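Local coordinates for protein AAR187Cp (Eremothecium gossypii, PDB 3ZIL) that probably regulates sister-chromatid cohesion as the Wpl1 (Wapl-type) partner of cohesin, acting in cohesion establishment and chromosome segregation, at residues 41-46 and 81-86; 111-116 and 166-171; 123-126 and 130-133; 174-179 and 185-190. All coordinates share one frame; numbering follows the deposited sequence.

Interaction 1 of 4, residues 41-46 and 81-86; sequences NNMLRL and KVTSLL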
loop_
_atom_site.group_PDB
_atom_site.type_symbol
_atom_site.label_atom_id
_atom_site.label_comp_id
_atom_site.label_asym_id
_atom_site.label_seq_id
_atom_site.Cartn_x
_atom_site.Cartn_y
_atom_site.Cartn_z
ATOM N N ASN A 41 -25.282 -22.355 -7.199
ATOM C CA ASN A 41 -24.955 -23.767 -7.263
ATOM C C ASN A 41 -24.330 -24.159 -8.596
ATOM O O ASN A 41 -23.347 -24.938 -8.632
ATOM C CB ASN A 41 -26.189 -24.628 -6.921
ATOM C CG ASN A 41 -26.478 -24.642 -5.392
ATOM O OD1 ASN A 41 -25.810 -23.959 -4.611
ATOM N ND2 ASN A 41 -27.464 -25.369 -4.985
ATOM N N ASN A 42 -24.867 -23.603 -9.689
ATOM C CA ASN A 42 -24.244 -23.819 -10.981
ATOM C C ASN A 42 -22.843 -23.192 -10.943
ATOM O O ASN A 42 -21.918 -23.763 -11.508
ATOM C CB ASN A 42 -25.045 -23.202 -12.145
ATOM C CG ASN A 42 -26.339 -24.007 -12.451
ATOM O OD1 ASN A 42 -27.145 -23.605 -13.234
ATOM N ND2 ASN A 42 -26.492 -25.120 -11.834
ATOM N N MET A 43 -22.705 -22.021 -10.338
ATOM C CA MET A 43 -21.341 -21.337 -10.392
ATOM C C MET A 43 -20.345 -22.217 -9.604
ATOM O O MET A 43 -19.148 -22.388 -9.990
ATOM C CB MET A 43 -21.414 -19.876 -9.852
ATOM C CG MET A 43 -20.038 -19.117 -9.973
ATOM S SD MET A 43 -20.403 -17.418 -9.361
ATOM C CE MET A 43 -21.476 -16.717 -10.618
ATOM N N LEU A 44 -20.822 -22.758 -8.488
ATOM C CA LEU A 44 -19.972 -23.661 -7.698
ATOM C C LEU A 44 -19.466 -24.865 -8.473
ATOM O O LEU A 44 -18.251 -25.227 -8.479
ATOM C CB LEU A 44 -20.685 -24.091 -6.399
ATOM C CG LEU A 44 -19.991 -25.158 -5.503
ATOM C CD1 LEU A 44 -18.621 -24.548 -5.102
ATOM C CD2 LEU A 44 -20.801 -25.534 -4.264
ATOM N N ARG A 45 -20.392 -25.496 -9.167
ATOM C CA ARG A 45 -20.108 -26.639 -9.929
ATOM C C ARG A 45 -19.167 -26.278 -11.087
ATOM O O ARG A 45 -18.259 -27.050 -11.428
ATOM C CB ARG A 45 -21.447 -27.218 -10.367
ATOM C CG ARG A 45 -21.344 -28.282 -11.453
ATOM C CD ARG A 45 -22.732 -28.985 -11.545
ATOM N NE ARG A 45 -22.595 -30.124 -12.416
ATOM C CZ ARG A 45 -23.586 -30.817 -12.953
ATOM N NH1 ARG A 45 -24.855 -30.494 -12.716
ATOM N NH2 ARG A 45 -23.283 -31.838 -13.776
ATOM N N LEU A 46 -19.320 -25.078 -11.661
ATOM C CA LEU A 46 -18.406 -24.622 -12.719
ATOM C C LEU A 46 -16.948 -24.425 -12.239
ATOM O O LEU A 46 -15.971 -24.866 -12.932
ATOM C CB LEU A 46 -18.936 -23.330 -13.317
ATOM C CG LEU A 46 -18.028 -22.530 -14.256
ATOM C CD1 LEU A 46 -17.737 -23.380 -15.484
ATOM C CD2 LEU A 46 -18.567 -21.100 -14.569
ATOM N N LYS A 81 -21.677 -13.464 -0.004
ATOM C CA LYS A 81 -20.237 -13.739 0.165
ATOM C C LYS A 81 -19.760 -14.962 -0.609
ATOM O O LYS A 81 -18.653 -14.940 -1.144
ATOM C CB LYS A 81 -19.856 -13.864 1.617
ATOM C CG LYS A 81 -20.083 -12.621 2.461
ATOM C CD LYS A 81 -18.956 -11.635 2.115
ATOM C CE LYS A 81 -19.117 -10.355 2.885
ATOM N NZ LYS A 81 -18.461 -9.320 2.074
ATOM N N VAL A 82 -20.589 -16.021 -0.702
ATOM C CA VAL A 82 -20.118 -17.252 -1.288
ATOM C C VAL A 82 -20.039 -17.068 -2.813
ATOM O O VAL A 82 -19.040 -17.398 -3.425
ATOM C CB VAL A 82 -20.956 -18.526 -0.907
ATOM C CG1 VAL A 82 -20.512 -19.691 -1.804
ATOM C CG2 VAL A 82 -20.792 -18.876 0.554
ATOM N N THR A 83 -21.037 -16.399 -3.377
ATOM C CA THR A 83 -21.060 -16.126 -4.802
ATOM C C THR A 83 -19.860 -15.240 -5.163
ATOM O O THR A 83 -19.185 -15.475 -6.166
ATOM C CB THR A 83 -22.392 -15.487 -5.166
ATOM O OG1 THR A 83 -23.418 -16.475 -4.969
ATOM C CG2 THR A 83 -22.450 -15.040 -6.596
ATOM N N SER A 84 -19.624 -14.234 -4.332
ATOM C CA SER A 84 -18.495 -13.264 -4.527
ATOM C C SER A 84 -17.098 -13.927 -4.529
ATOM O O SER A 84 -16.214 -13.605 -5.349
ATOM C CB SER A 84 -18.651 -12.232 -3.407
ATOM O OG SER A 84 -19.692 -11.360 -3.770
ATOM N N LEU A 85 -16.926 -14.884 -3.616
ATOM C CA LEU A 85 -15.775 -15.744 -3.602
ATOM C C LEU A 85 -15.563 -16.560 -4.886
ATOM O O LEU A 85 -14.452 -16.608 -5.429
ATOM C CB LEU A 85 -15.816 -16.675 -2.417
ATOM C CG LEU A 85 -14.437 -17.371 -2.221
ATOM C CD1 LEU A 85 -13.301 -16.379 -1.901
ATOM C CD2 LEU A 85 -14.519 -18.471 -1.145
ATOM N N LEU A 86 -16.623 -17.237 -5.346
ATOM C CA LEU A 86 -16.585 -17.951 -6.590
ATOM C C LEU A 86 -16.225 -17.008 -7.740
ATOM O O LEU A 86 -15.512 -17.402 -8.645
ATOM C CB LEU A 86 -17.980 -18.577 -6.855
ATOM C CG LEU A 86 -18.520 -19.506 -5.775
ATOM C CD1 LEU A 86 -19.944 -20.080 -6.055
ATOM C CD2 LEU A 86 -17.506 -20.604 -5.477
#
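M43 reaches from helix 36-52 across to the first turns of helix 81-93, where its thioether lies against L86 and T83. With CG anti to the backbone N (chi1 -177°) and the next torsion also extended, the chain runs straight out to the sulfur, and only at chi3 does it bend. SD therefore comes to rest 3.7 Å from CB of L86 and 3.9 Å from the carbonyl O of T83. The methyl CG2 of T83 is a little farther off, 4.2 Å from the same sulfur. An unbranched methionine suits this place: it can span the interval between two helices whose axes here come no closer than 10.0 Å, and its soft sulfur tolerates both methylene and carbonyl neighbours. The pairing belongs to the all-helical Wap1 domain, and the two segments run roughly parallel, 34° apart. One residue on, L44 receives L86 largely on its backbone. CD1 of L86 lies 3.7 Å from the amide N of L44 and 4.1 Å from its CB, while CD2 of L86 meets CD1 of L44 at 4.1 Å. The two methyls of L86 thus touch L44 at different levels, CD1 by the backbone and CB, CD2 at the tip methyl CD1. Beyond the pair, L86 also touches L138 of helix 129-141.

Interaction 2 of 4, residues 111-116 and 166-171; sequences FILPLA and YGAVPA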
loop_
_atom_site.group_PDB
_atom_site.type_symbol
_atom_site.label_atom_id
_atom_site.label_comp_id
_atom_site.label_asym_id
_atom_site.label_seq_id
_atom_site.Cartn_x
_atom_site.Cartn_y
_atom_site.Cartn_z
ATOM N N PHE A 111 -18.120 -3.102 -5.630
ATOM C CA PHE A 111 -18.092 -4.582 -5.447
ATOM C C PHE A 111 -16.728 -4.929 -4.855
ATOM O O PHE A 111 -16.630 -5.431 -3.767
ATOM C CB PHE A 111 -18.249 -5.289 -6.835
ATOM C CG PHE A 111 -18.130 -6.801 -6.806
ATOM C CD1 PHE A 111 -18.938 -7.568 -5.963
ATOM C CD2 PHE A 111 -17.279 -7.456 -7.702
ATOM C CE1 PHE A 111 -18.829 -8.943 -5.943
ATOM C CE2 PHE A 111 -17.151 -8.847 -7.701
ATOM C CZ PHE A 111 -17.951 -9.597 -6.815
ATOM N N ILE A 112 -15.684 -4.639 -5.613
ATOM C CA ILE A 112 -14.344 -5.059 -5.239
ATOM C C ILE A 112 -13.919 -4.364 -3.927
ATOM O O ILE A 112 -13.452 -5.043 -3.033
ATOM C CB ILE A 112 -13.337 -4.759 -6.361
ATOM C CG1 ILE A 112 -13.531 -5.719 -7.550
ATOM C CG2 ILE A 112 -11.885 -4.798 -5.882
ATOM C CD1 ILE A 112 -13.181 -7.207 -7.312
ATOM N N LEU A 113 -14.021 -3.030 -3.843
ATOM C CA LEU A 113 -13.560 -2.292 -2.628
ATOM C C LEU A 113 -14.318 -2.767 -1.392
ATOM O O LEU A 113 -13.708 -3.127 -0.398
ATOM C CB LEU A 113 -13.636 -0.734 -2.805
ATOM C CG LEU A 113 -13.580 0.185 -1.557
ATOM C CD1 LEU A 113 -12.318 -0.068 -0.716
ATOM C CD2 LEU A 113 -13.706 1.682 -1.891
ATOM N N PRO A 114 -15.663 -2.875 -1.483
ATOM C CA PRO A 114 -16.373 -3.451 -0.327
ATOM C C PRO A 114 -15.919 -4.806 0.067
ATOM O O PRO A 114 -15.749 -5.084 1.286
ATOM C CB PRO A 114 -17.842 -3.536 -0.824
ATOM C CG PRO A 114 -17.965 -2.340 -1.657
ATOM C CD PRO A 114 -16.630 -2.300 -2.440
ATOM N N LEU A 115 -15.797 -5.718 -0.894
ATOM C CA LEU A 115 -15.302 -7.018 -0.542
ATOM C C LEU A 115 -13.887 -6.922 0.056
ATOM O O LEU A 115 -13.567 -7.601 1.083
ATOM C CB LEU A 115 -15.216 -7.896 -1.764
ATOM C CG LEU A 115 -16.481 -8.468 -2.414
ATOM C CD1 LEU A 115 -16.009 -9.268 -3.648
ATOM C CD2 LEU A 115 -17.146 -9.248 -1.320
ATOM N N ALA A 116 -13.026 -6.134 -0.564
ATOM C CA ALA A 116 -11.594 -6.030 -0.053
ATOM C C ALA A 116 -11.415 -5.637 1.418
ATOM O O ALA A 116 -10.353 -5.947 2.038
ATOM C CB ALA A 116 -10.785 -5.083 -0.906
ATOM N N TYR A 166 -12.971 5.970 -5.487
ATOM C CA TYR A 166 -13.489 6.873 -4.493
ATOM C C TYR A 166 -13.676 6.135 -3.146
ATOM O O TYR A 166 -14.361 5.083 -3.109
ATOM C CB TYR A 166 -14.817 7.395 -4.941
ATOM C CG TYR A 166 -15.459 8.243 -3.869
ATOM C CD1 TYR A 166 -14.990 9.539 -3.608
ATOM C CD2 TYR A 166 -16.525 7.742 -3.099
ATOM C CE1 TYR A 166 -15.578 10.327 -2.603
ATOM C CE2 TYR A 166 -17.115 8.505 -2.085
ATOM C CZ TYR A 166 -16.637 9.795 -1.842
ATOM O OH TYR A 166 -17.234 10.561 -0.850
ATOM N N GLY A 167 -13.038 6.638 -2.089
ATOM C CA GLY A 167 -13.256 6.105 -0.725
ATOM C C GLY A 167 -12.254 4.982 -0.385
ATOM O O GLY A 167 -12.208 4.531 0.763
ATOM N N ALA A 168 -11.403 4.618 -1.355
ATOM C CA ALA A 168 -10.408 3.475 -1.242
ATOM C C ALA A 168 -9.326 3.747 -0.226
ATOM O O ALA A 168 -8.943 2.893 0.612
ATOM C CB ALA A 168 -9.767 3.202 -2.612
ATOM N N VAL A 169 -8.788 4.955 -0.291
ATOM C CA VAL A 169 -7.588 5.236 0.558
ATOM C C VAL A 169 -7.941 5.200 2.111
ATOM O O VAL A 169 -7.298 4.495 2.903
ATOM C CB VAL A 169 -6.917 6.530 0.081
ATOM C CG1 VAL A 169 -5.848 7.043 1.077
ATOM C CG2 VAL A 169 -6.314 6.343 -1.319
ATOM N N PRO A 170 -9.010 5.875 2.528
ATOM C CA PRO A 170 -9.314 5.723 3.958
ATOM C C PRO A 170 -9.844 4.327 4.297
ATOM O O PRO A 170 -9.610 3.887 5.414
ATOM C CB PRO A 170 -10.463 6.743 4.224
ATOM C CG PRO A 170 -10.771 7.437 2.941
ATOM C CD PRO A 170 -9.842 6.901 1.850
ATOM N N ALA A 171 -10.591 3.656 3.398
ATOM C CA ALA A 171 -11.165 2.368 3.762
ATOM C C ALA A 171 -10.016 1.340 3.903
ATOM O O ALA A 171 -10.026 0.488 4.793
ATOM C CB ALA A 171 -12.208 1.878 2.753
#
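L113 points straight at the start of helix 168-178 and carries the contact from its side alone, dividing the work between its two methyls. CG stands anti to the backbone N (chi1 163°), which sends the isobutyl group outward from helix 108-116; chi2 of 56° then spreads the fork along the chain 166-171. CD2 settles over the backbone just before the helix, 3.7 Å from the carbonyl O of Y166 and 3.8 Å from the amide N of A168. CD1 goes to the first turn, where CB of A171 lies 4.0 Å away and CA of A168 4.1 Å away. Past Y166, which meets the leucine through its carbonyl, the receiving residues are small. A168 and A171, three positions apart, present single methyls on one side of the turn, and G167 has no side chain at all, leaving its backbone accessible to CD2. G167 also has a positive phi (91°), a conformation that glycine adopts readily and in which a beta carbon would collide with the preceding carbonyl. The side chain of Y166 touches E206 of helix 201-215. On the other helix, P114 marks a kink, since its N cannot bond to the turn before. F111 and L115 leave L113's side of the helix to pack against helix 81-93. The arrangement is that of a helix N-terminus with glycine at the N-cap position, its first turn packed against a leucine from an earlier helix of the all-helical Wap1 domain.

Interaction 3 of 4, residues 123-126 and 130-133; sequences KKIA and LVKL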
loop_
_atom_site.group_PDB
_atom_site.type_symbol
_atom_site.label_atom_id
_atom_site.label_comp_id
_atom_site.label_asym_id
_atom_site.label_seq_id
_atom_site.Cartn_x
_atom_site.Cartn_y
_atom_site.Cartn_z
ATOM N N LYS A 123 -18.623 -19.183 7.664
ATOM C CA LYS A 123 -17.933 -20.466 7.776
ATOM C C LYS A 123 -18.793 -21.644 7.295
ATOM O O LYS A 123 -18.265 -22.742 7.113
ATOM C CB LYS A 123 -17.567 -20.682 9.235
ATOM C CG LYS A 123 -16.100 -20.482 9.574
ATOM C CD LYS A 123 -15.812 -20.961 11.006
ATOM C CE LYS A 123 -16.565 -20.145 12.068
ATOM N NZ LYS A 123 -16.485 -20.817 13.400
ATOM N N LYS A 124 -20.102 -21.444 7.124
ATOM C CA LYS A 124 -21.006 -22.460 6.554
ATOM C C LYS A 124 -21.670 -22.017 5.217
ATOM O O LYS A 124 -21.886 -20.819 4.973
ATOM C CB LYS A 124 -22.149 -22.724 7.538
ATOM C CG LYS A 124 -21.762 -23.055 8.960
ATOM C CD LYS A 124 -22.973 -23.610 9.697
ATOM C CE LYS A 124 -22.569 -24.679 10.704
ATOM N NZ LYS A 124 -23.757 -25.200 11.462
ATOM N N ILE A 125 -22.019 -22.982 4.365
ATOM C CA ILE A 125 -22.831 -22.681 3.181
ATOM C C ILE A 125 -24.250 -23.264 3.431
ATOM O O ILE A 125 -24.372 -24.398 3.901
ATOM C CB ILE A 125 -22.124 -23.092 1.820
ATOM C CG1 ILE A 125 -22.999 -22.776 0.606
ATOM C CG2 ILE A 125 -21.711 -24.560 1.739
ATOM C CD1 ILE A 125 -22.325 -23.027 -0.725
ATOM N N ALA A 126 -25.299 -22.461 3.225
ATOM C CA ALA A 126 -26.690 -22.955 3.144
ATOM C C ALA A 126 -26.781 -23.866 1.922
ATOM O O ALA A 126 -26.516 -23.425 0.808
ATOM C CB ALA A 126 -27.627 -21.775 2.922
ATOM N N LEU A 130 -24.551 -32.441 -0.702
ATOM C CA LEU A 130 -23.551 -32.459 -1.777
ATOM C C LEU A 130 -22.956 -31.044 -2.095
ATOM O O LEU A 130 -21.751 -30.961 -2.457
ATOM C CB LEU A 130 -24.107 -33.080 -3.020
ATOM C CG LEU A 130 -23.115 -33.363 -4.156
ATOM C CD1 LEU A 130 -21.864 -34.127 -3.685
ATOM C CD2 LEU A 130 -23.828 -34.143 -5.256
ATOM N N VAL A 131 -23.819 -29.991 -2.006
ATOM C CA VAL A 131 -23.440 -28.585 -2.195
ATOM C C VAL A 131 -22.347 -28.289 -1.161
ATOM O O VAL A 131 -21.269 -27.782 -1.513
ATOM C CB VAL A 131 -24.655 -27.603 -2.150
ATOM C CG1 VAL A 131 -24.180 -26.168 -1.826
ATOM C CG2 VAL A 131 -25.409 -27.551 -3.502
ATOM N N LYS A 132 -22.588 -28.657 0.112
ATOM C CA LYS A 132 -21.654 -28.367 1.188
ATOM C C LYS A 132 -20.345 -29.141 1.014
ATOM O O LYS A 132 -19.242 -28.592 1.204
ATOM C CB LYS A 132 -22.268 -28.714 2.547
ATOM C CG LYS A 132 -23.339 -27.791 3.057
ATOM C CD LYS A 132 -23.977 -28.491 4.260
ATOM C CE LYS A 132 -24.393 -27.463 5.278
ATOM N NZ LYS A 132 -25.820 -27.372 5.037
ATOM N N LEU A 133 -20.442 -30.422 0.646
ATOM C CA LEU A 133 -19.217 -31.185 0.314
ATOM C C LEU A 133 -18.461 -30.558 -0.835
ATOM O O LEU A 133 -17.228 -30.505 -0.811
ATOM C CB LEU A 133 -19.531 -32.603 -0.099
ATOM C CG LEU A 133 -19.188 -33.818 0.746
ATOM C CD1 LEU A 133 -19.085 -33.554 2.245
ATOM C CD2 LEU A 133 -20.240 -34.862 0.390
#
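I125 and K132 bring the two backbones nearest, their CA atoms 6.1 Å apart, where an extended loop passes beside the first turns of helix 129-141. Residues 124-126 are drawn out in extended conformations without forming a strand, whereas 130-133 are helical. Only three residues separate the segments, so the chain reverses sharply and the loop is laid along the helix it has just led into. This is a local loop-to-helix packing within the helical Wap1 domain, its centre about 34 Å from the centre of the chain. I125 turns its side chain inward and supplies two different contacts. Its long branch is fully extended, with CG1 anti to the backbone N (chi1 180°), and carries CD1 to 3.8 Å from CG1 of V131; the two side chains meet at about a right angle. The short branch, CG2, lies 3.8 Å from CA of K132 and 3.9 Å from its CG. A beta-branched isoleucine fits because each branch finds its own residue of the helix. K132 leaves the helix and runs past I125 in the opposite sense, its chain bending at chi3 (146°) and again at chi4 (101°). The bends fold the aliphatic part over the loop backbone, with CE 3.4 Å from the carbonyl O of I125, while the ammonium group makes a weak hydrogen bond to the carbonyl of G127. Lysine suits a partly exposed position like this one, since its methylenes pack while its charged end can meet a carbonyl. On the neighbouring helix 36-52, R40 touches both I125 and V131.

Interaction 4 of 4, residues 174-179 and 185-190; sequences RLISRG and DTACSL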
loop_
_atom_site.group_PDB
_atom_site.type_symbol
_atom_site.label_atom_id
_atom_site.label_comp_id
_atom_site.label_asym_id
_atom_site.label_seq_id
_atom_site.Cartn_x
_atom_site.Cartn_y
_atom_site.Cartn_z
ATOM N N ARG A 174 -8.310 1.986 7.253
ATOM C CA ARG A 174 -9.140 1.400 8.332
ATOM C C ARG A 174 -8.949 -0.130 8.408
ATOM O O ARG A 174 -8.818 -0.666 9.490
ATOM C CB ARG A 174 -10.623 1.744 8.227
ATOM C CG ARG A 174 -10.944 3.222 8.481
ATOM C CD ARG A 174 -12.451 3.406 8.633
ATOM N NE ARG A 174 -13.264 2.935 7.461
ATOM C CZ ARG A 174 -13.525 3.694 6.353
ATOM N NH1 ARG A 174 -13.003 4.900 6.179
ATOM N NH2 ARG A 174 -14.265 3.242 5.365
ATOM N N LEU A 175 -8.879 -0.801 7.251
ATOM C CA LEU A 175 -8.655 -2.264 7.185
ATOM C C LEU A 175 -7.312 -2.643 7.814
ATOM O O LEU A 175 -7.236 -3.543 8.628
ATOM C CB LEU A 175 -8.670 -2.740 5.703
ATOM C CG LEU A 175 -8.341 -4.241 5.464
ATOM C CD1 LEU A 175 -9.447 -5.223 5.966
ATOM C CD2 LEU A 175 -8.015 -4.527 3.986
ATOM N N ILE A 176 -6.239 -1.918 7.489
ATOM C CA ILE A 176 -4.939 -2.190 8.139
ATOM C C ILE A 176 -5.017 -2.022 9.642
ATOM O O ILE A 176 -4.465 -2.855 10.355
ATOM C CB ILE A 176 -3.839 -1.331 7.522
ATOM C CG1 ILE A 176 -3.682 -1.720 5.994
ATOM C CG2 ILE A 176 -2.498 -1.397 8.296
ATOM C CD1 ILE A 176 -3.090 -0.574 5.172
ATOM N N SER A 177 -5.710 -0.987 10.139
ATOM C CA SER A 177 -5.711 -0.656 11.552
ATOM C C SER A 177 -6.495 -1.681 12.362
ATOM O O SER A 177 -6.331 -1.767 13.570
ATOM C CB SER A 177 -6.306 0.759 11.822
ATOM O OG SER A 177 -7.726 0.575 11.653
ATOM N N ARG A 178 -7.446 -2.375 11.739
ATOM C CA ARG A 178 -8.180 -3.429 12.425
ATOM C C ARG A 178 -7.306 -4.684 12.566
ATOM O O ARG A 178 -7.614 -5.548 13.442
ATOM C CB ARG A 178 -9.509 -3.781 11.732
ATOM C CG ARG A 178 -10.594 -2.701 11.861
ATOM C CD ARG A 178 -11.978 -3.180 11.283
ATOM N NE ARG A 178 -11.945 -3.512 9.838
ATOM C CZ ARG A 178 -12.176 -2.675 8.833
ATOM N NH1 ARG A 178 -12.343 -1.358 9.062
ATOM N NH2 ARG A 178 -12.189 -3.153 7.513
ATOM N N GLY A 179 -6.267 -4.795 11.712
ATOM C CA GLY A 179 -5.169 -5.763 11.917
ATOM C C GLY A 179 -5.453 -7.258 11.770
ATOM O O GLY A 179 -4.720 -8.104 12.317
ATOM N N ASP A 185 1.081 -6.144 2.528
ATOM C CA ASP A 185 1.772 -5.577 1.340
ATOM C C ASP A 185 0.814 -5.180 0.197
ATOM O O ASP A 185 0.916 -4.113 -0.390
ATOM C CB ASP A 185 2.866 -6.490 0.820
ATOM C CG ASP A 185 4.157 -6.396 1.690
ATOM O OD1 ASP A 185 4.262 -5.606 2.667
ATOM O OD2 ASP A 185 5.069 -7.116 1.345
ATOM N N THR A 186 -0.156 -6.042 -0.033
ATOM C CA THR A 186 -1.154 -5.784 -1.008
ATOM C C THR A 186 -2.084 -4.650 -0.625
ATOM O O THR A 186 -2.290 -3.769 -1.463
ATOM C CB THR A 186 -1.985 -7.035 -1.322
ATOM O OG1 THR A 186 -1.082 -8.100 -1.737
ATOM C CG2 THR A 186 -2.900 -6.744 -2.464
ATOM N N ALA A 187 -2.626 -4.639 0.614
ATOM C CA ALA A 187 -3.474 -3.508 1.031
ATOM C C ALA A 187 -2.718 -2.194 0.892
ATOM O O ALA A 187 -3.212 -1.210 0.290
ATOM C CB ALA A 187 -4.038 -3.722 2.466
ATOM N N CYS A 188 -1.498 -2.177 1.380
ATOM C CA CYS A 188 -0.708 -0.940 1.341
ATOM C C CYS A 188 -0.433 -0.479 -0.082
ATOM O O CYS A 188 -0.444 0.731 -0.372
ATOM C CB CYS A 188 0.632 -1.141 2.044
ATOM S SG CYS A 188 0.447 -1.225 3.828
ATOM N N SER A 189 -0.006 -1.427 -0.915
ATOM C CA SER A 189 0.207 -1.079 -2.324
ATOM C C SER A 189 -1.046 -0.504 -3.000
ATOM O O SER A 189 -0.964 0.495 -3.635
ATOM C CB SER A 189 0.738 -2.295 -3.112
ATOM O OG SER A 189 0.546 -1.985 -4.484
ATOM N N LEU A 190 -2.228 -1.123 -2.844
ATOM C CA LEU A 190 -3.417 -0.536 -3.365
ATOM C C LEU A 190 -3.784 0.881 -2.779
ATOM O O LEU A 190 -4.255 1.762 -3.486
ATOM C CB LEU A 190 -4.572 -1.504 -3.012
ATOM C CG LEU A 190 -4.629 -2.831 -3.682
ATOM C CD1 LEU A 190 -5.630 -3.705 -2.953
ATOM C CD2 LEU A 190 -4.881 -2.648 -5.217
#
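I176 overlaps A187 and C188 with successive atoms of one branch. CG1 lies anti to the carbonyl carbon (chi1 -63°), which directs this branch across to helix 185-193: CG1 itself is 4.1 Å from CB of A187, and CD1 continues to 3.8 Å from SG of C188. The thiol is brought round by a similar first torsion and meets the methyl as an apolar partner. L175, the preceding residue, adds a looser touch, its CD2 4.3 Å from CB of A187. The single methyl of A187 is thus met by two larger side chains, and alanine is small enough to let both approach. The segments are close to antiparallel, at 154°, with axes 10.4 Å apart, as expected of a helical hairpin joined by a short non-helical link. Helix 168-178 ends at G179, whose positive phi a glycine accommodates easily. Near this end the hydroxyl of S177 turns back to the carbonyl O of R174 at 2.7 Å; the amide of R178 reaches that oxygen from the same face of the carbonyl plane, so two donors hold it. The same oxygen lies above one face of the R178 guanidinium, toward its rim, and NE of R178 is in a salt bridge with E119. Around the hairpin, helix 147-158 packs against T186 and L190, while helix 225-235 meets C188 through V227 and C230, so helix 185-193 contacts both earlier and later helices of the domain.

Interactions 1 and 3 form one neighbourhood, their centres about 11 Å apart. N41 and L44 of interaction 1 touch V131 of interaction 3, while V82 meets I125 through CG1 and CD1, 3.9 Å apart. Interaction 1 also reaches interaction 2, where S84 and K81 of helix 81-93 pack against F111 and L115 although the centres lie about 22 Å apart. Interactions 2 and 4 share helix 168-178; the carbonyl O of A116 lies 3.4 Å from CD2 of L175. Interactions 3 and 4 do not touch, their nearest atoms about 17 Å apart. Contacts thus pass from 3 through 1 and 2 to 4, linking helices of the Wap1 domain, some of them not neighbours in sequence.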